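Local coordinates for TolA protein (Vibrio cholerae, PDB 4G7X) that is probably the inner-membrane-anchored, periplasm-spanning protein of the Tol system, which helps keep the outer membrane intact and serves filamentous phages as a receptor, at residues G52-L63 with L128-P137. Numbering follows the deposited sequence.
Sequences GAIYTQLIRQNL and LKNINLTVAP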
# COMPACT_ATOMS: atom_id res chain seq x y z
N GLY B 52 -6.60 -12.89 -6.27
CA GLY B 52 -6.18 -13.03 -4.87
C GLY B 52 -4.95 -13.92 -4.74
O GLY B 52 -4.01 -13.58 -4.02
N ALA B 53 -4.97 -15.05 -5.44
CA ALA B 53 -3.83 -15.97 -5.45
C ALA B 53 -2.59 -15.36 -6.11
O ALA B 53 -1.48 -15.55 -5.63
CB ALA B 53 -4.21 -17.28 -6.13
N ILE B 54 -2.80 -14.61 -7.20
CA ILE B 54 -1.70 -13.90 -7.86
C ILE B 54 -1.06 -12.90 -6.88
O ILE B 54 0.17 -12.86 -6.76
CB ILE B 54 -2.17 -13.20 -9.16
CG1 ILE B 54 -2.48 -14.24 -10.24
CG2 ILE B 54 -1.11 -12.22 -9.66
CD1 ILE B 54 -3.26 -13.71 -11.43
N TYR B 55 -1.89 -12.13 -6.18
CA TYR B 55 -1.40 -11.13 -5.23
C TYR B 55 -0.62 -11.76 -4.07
O TYR B 55 0.42 -11.25 -3.67
CB TYR B 55 -2.54 -10.27 -4.67
CG TYR B 55 -3.33 -9.48 -5.69
CD1 TYR B 55 -2.86 -9.27 -6.98
CD2 TYR B 55 -4.54 -8.90 -5.32
CE1 TYR B 55 -3.60 -8.53 -7.90
CE2 TYR B 55 -5.28 -8.15 -6.23
CZ TYR B 55 -4.81 -7.97 -7.51
OH TYR B 55 -5.55 -7.24 -8.40
N THR B 56 -1.14 -12.87 -3.56
CA THR B 56 -0.53 -13.58 -2.44
C THR B 56 0.85 -14.12 -2.84
O THR B 56 1.80 -14.05 -2.06
CB THR B 56 -1.46 -14.70 -1.92
OG1 THR B 56 -2.75 -14.16 -1.60
CG2 THR B 56 -0.88 -15.35 -0.68
N GLN B 57 0.96 -14.62 -4.07
CA GLN B 57 2.24 -15.09 -4.61
C GLN B 57 3.24 -13.95 -4.76
O GLN B 57 4.42 -14.10 -4.43
CB GLN B 57 2.03 -15.83 -5.94
CG GLN B 57 3.30 -16.16 -6.72
CD GLN B 57 4.19 -17.19 -6.05
OE1 GLN B 57 3.75 -17.96 -5.20
NE2 GLN B 57 5.46 -17.21 -6.45
N LEU B 58 2.78 -12.80 -5.25
CA LEU B 58 3.66 -11.63 -5.39
C LEU B 58 4.23 -11.20 -4.04
O LEU B 58 5.41 -10.86 -3.95
CB LEU B 58 2.93 -10.46 -6.06
CG LEU B 58 2.68 -10.59 -7.57
CD1 LEU B 58 1.72 -9.52 -8.05
CD2 LEU B 58 3.99 -10.54 -8.34
N ILE B 59 3.40 -11.23 -3.01
CA ILE B 59 3.84 -10.89 -1.66
C ILE B 59 4.82 -11.93 -1.13
O ILE B 59 5.88 -11.59 -0.60
CB ILE B 59 2.63 -10.72 -0.70
CG1 ILE B 59 1.76 -9.55 -1.17
CG2 ILE B 59 3.10 -10.50 0.74
CD1 ILE B 59 0.36 -9.55 -0.61
N ARG B 60 4.48 -13.21 -1.31
CA ARG B 60 5.33 -14.31 -0.87
C ARG B 60 6.73 -14.28 -1.49
O ARG B 60 7.72 -14.56 -0.82
CB ARG B 60 4.66 -15.66 -1.12
CG ARG B 60 3.62 -16.04 -0.08
CD ARG B 60 3.18 -17.49 -0.20
NE ARG B 60 2.20 -17.69 -1.27
CZ ARG B 60 2.46 -18.23 -2.46
NH1 ARG B 60 1.50 -18.36 -3.36
NH2 ARG B 60 3.69 -18.65 -2.75
N GLN B 61 6.80 -13.94 -2.78
CA GLN B 61 8.08 -13.83 -3.49
C GLN B 61 9.04 -12.80 -2.88
O GLN B 61 10.25 -12.94 -2.98
CB GLN B 61 7.85 -13.50 -4.96
CG GLN B 61 7.43 -14.69 -5.81
CD GLN B 61 7.28 -14.34 -7.28
OE1 GLN B 61 7.60 -15.15 -8.15
NE2 GLN B 61 6.80 -13.13 -7.56
N ASN B 62 8.47 -11.76 -2.26
CA ASN B 62 9.26 -10.69 -1.67
C ASN B 62 9.53 -10.90 -0.19
O ASN B 62 10.35 -10.20 0.41
CB ASN B 62 8.56 -9.34 -1.89
CG ASN B 62 8.53 -8.93 -3.34
OD1 ASN B 62 7.46 -8.66 -3.90
ND2 ASN B 62 9.70 -8.88 -3.98
N LEU B 63 8.86 -11.88 0.39
CA LEU B 63 8.91 -12.13 1.82
C LEU B 63 10.25 -12.73 2.23
O LEU B 63 10.70 -13.72 1.65
CB LEU B 63 7.76 -13.06 2.21
CG LEU B 63 7.37 -13.23 3.67
CD1 LEU B 63 6.80 -11.95 4.25
CD2 LEU B 63 6.36 -14.36 3.78
N LEU B 128 -11.33 -6.26 -6.29
CA LEU B 128 -9.87 -6.37 -6.20
C LEU B 128 -9.21 -5.17 -5.51
O LEU B 128 -8.12 -5.30 -4.94
CB LEU B 128 -9.23 -6.61 -7.57
CG LEU B 128 -9.58 -7.95 -8.24
CD1 LEU B 128 -8.85 -8.08 -9.57
CD2 LEU B 128 -9.27 -9.12 -7.32
N LYS B 129 -9.87 -4.01 -5.57
CA LYS B 129 -9.36 -2.78 -4.96
C LYS B 129 -9.46 -2.77 -3.44
O LYS B 129 -8.90 -1.90 -2.79
CB LYS B 129 -10.08 -1.56 -5.53
CG LYS B 129 -9.62 -1.14 -6.91
CD LYS B 129 -10.57 -0.11 -7.49
CE LYS B 129 -10.66 1.12 -6.59
NZ LYS B 129 -11.53 2.17 -7.18
N ASN B 130 -10.19 -3.74 -2.88
CA ASN B 130 -10.38 -3.84 -1.43
C ASN B 130 -10.47 -5.31 -1.07
O ASN B 130 -11.56 -5.88 -1.00
CB ASN B 130 -11.65 -3.08 -1.01
CG ASN B 130 -11.86 -3.05 0.50
OD1 ASN B 130 -11.01 -3.46 1.28
ND2 ASN B 130 -13.02 -2.54 0.91
N ILE B 131 -9.31 -5.93 -0.84
CA ILE B 131 -9.22 -7.39 -0.80
C ILE B 131 -8.49 -7.92 0.44
O ILE B 131 -7.42 -7.42 0.81
CB ILE B 131 -8.58 -7.93 -2.11
CG1 ILE B 131 -8.65 -9.46 -2.18
CG2 ILE B 131 -7.15 -7.42 -2.29
CD1 ILE B 131 -8.34 -10.04 -3.54
N ASN B 132 -9.09 -8.92 1.07
CA ASN B 132 -8.48 -9.60 2.21
C ASN B 132 -7.63 -10.77 1.74
O ASN B 132 -8.08 -11.59 0.93
CB ASN B 132 -9.54 -10.10 3.19
CG ASN B 132 -10.33 -8.97 3.81
OD1 ASN B 132 -9.83 -7.87 4.01
ND2 ASN B 132 -11.60 -9.25 4.12
N LEU B 133 -6.40 -10.84 2.23
CA LEU B 133 -5.46 -11.90 1.86
C LEU B 133 -4.84 -12.53 3.10
O LEU B 133 -4.70 -11.88 4.13
CB LEU B 133 -4.35 -11.36 0.95
CG LEU B 133 -4.71 -10.65 -0.36
CD1 LEU B 133 -3.45 -10.13 -1.02
CD2 LEU B 133 -5.49 -11.53 -1.31
N THR B 134 -4.47 -13.80 2.98
CA THR B 134 -3.73 -14.49 4.02
C THR B 134 -2.32 -14.80 3.51
O THR B 134 -2.16 -15.49 2.50
CB THR B 134 -4.45 -15.77 4.48
OG1 THR B 134 -5.74 -15.42 4.99
CG2 THR B 134 -3.66 -16.49 5.57
N VAL B 135 -1.33 -14.26 4.21
CA VAL B 135 0.06 -14.42 3.84
C VAL B 135 0.73 -15.42 4.77
O VAL B 135 0.62 -15.32 5.99
CB VAL B 135 0.81 -13.08 3.89
CG1 VAL B 135 2.27 -13.27 3.51
CG2 VAL B 135 0.14 -12.07 2.97
N ALA B 136 1.42 -16.39 4.18
CA ALA B 136 2.18 -17.36 4.94
C ALA B 136 3.44 -17.70 4.18
O ALA B 136 3.51 -17.51 2.97
CB ALA B 136 1.34 -18.62 5.17
N PRO B 137 4.46 -18.20 4.89
CA PRO B 137 5.69 -18.62 4.22
C PRO B 137 5.54 -20.04 3.70
O PRO B 137 4.84 -20.85 4.32
CB PRO B 137 6.71 -18.58 5.34
CG PRO B 137 5.92 -18.93 6.56
CD PRO B 137 4.53 -18.39 6.35
O HOH W 1 -5.06 -15.18 0.38
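Leu133 forks against the helix, and its two methyls define the tight part of the contact. CD1 lies 3.8 Å from Tyr55 CB and 3.9 Å from Ile59 CD1, whereas CD2 reaches Gly52 O at 3.7 Å. Ile131 CD1 packs 3.9 Å from Gly52 CA. Further along, the side chains of Ile59 and Val135 cross at about a right angle, CG2 of Ile59 touching both methyls of the Val135 conformer modelled. Tyr55 carries its OH to Leu128, just ahead of the strand, 3.6 Å from CD1, and hydrogen-bonds Pro116 O.

The other flank is polar and wetter. Thr56 OG1, beside its own backbone N (chi1 -54°), donates a 2.8 Å hydrogen bond to Gly52 O, on the opposite face of that carbonyl from Thr56 N. A water donates to OG1 and accepts from Thr134 N, linking helix to strand. Beyond it, the aliphatic part of exposed Arg60 lies near Ala136 O in the conformer modelled.

The axes of helix segment 52-62, the end of helix 38-62, and strand 130-135 come within 8.7 Å at 43°. This outermost strand of the chain's antiparallel sheet pairs with strand 74-83, while Val109 and Thr105 of helix 99-110 pack on Ile59 and Val135, respectively.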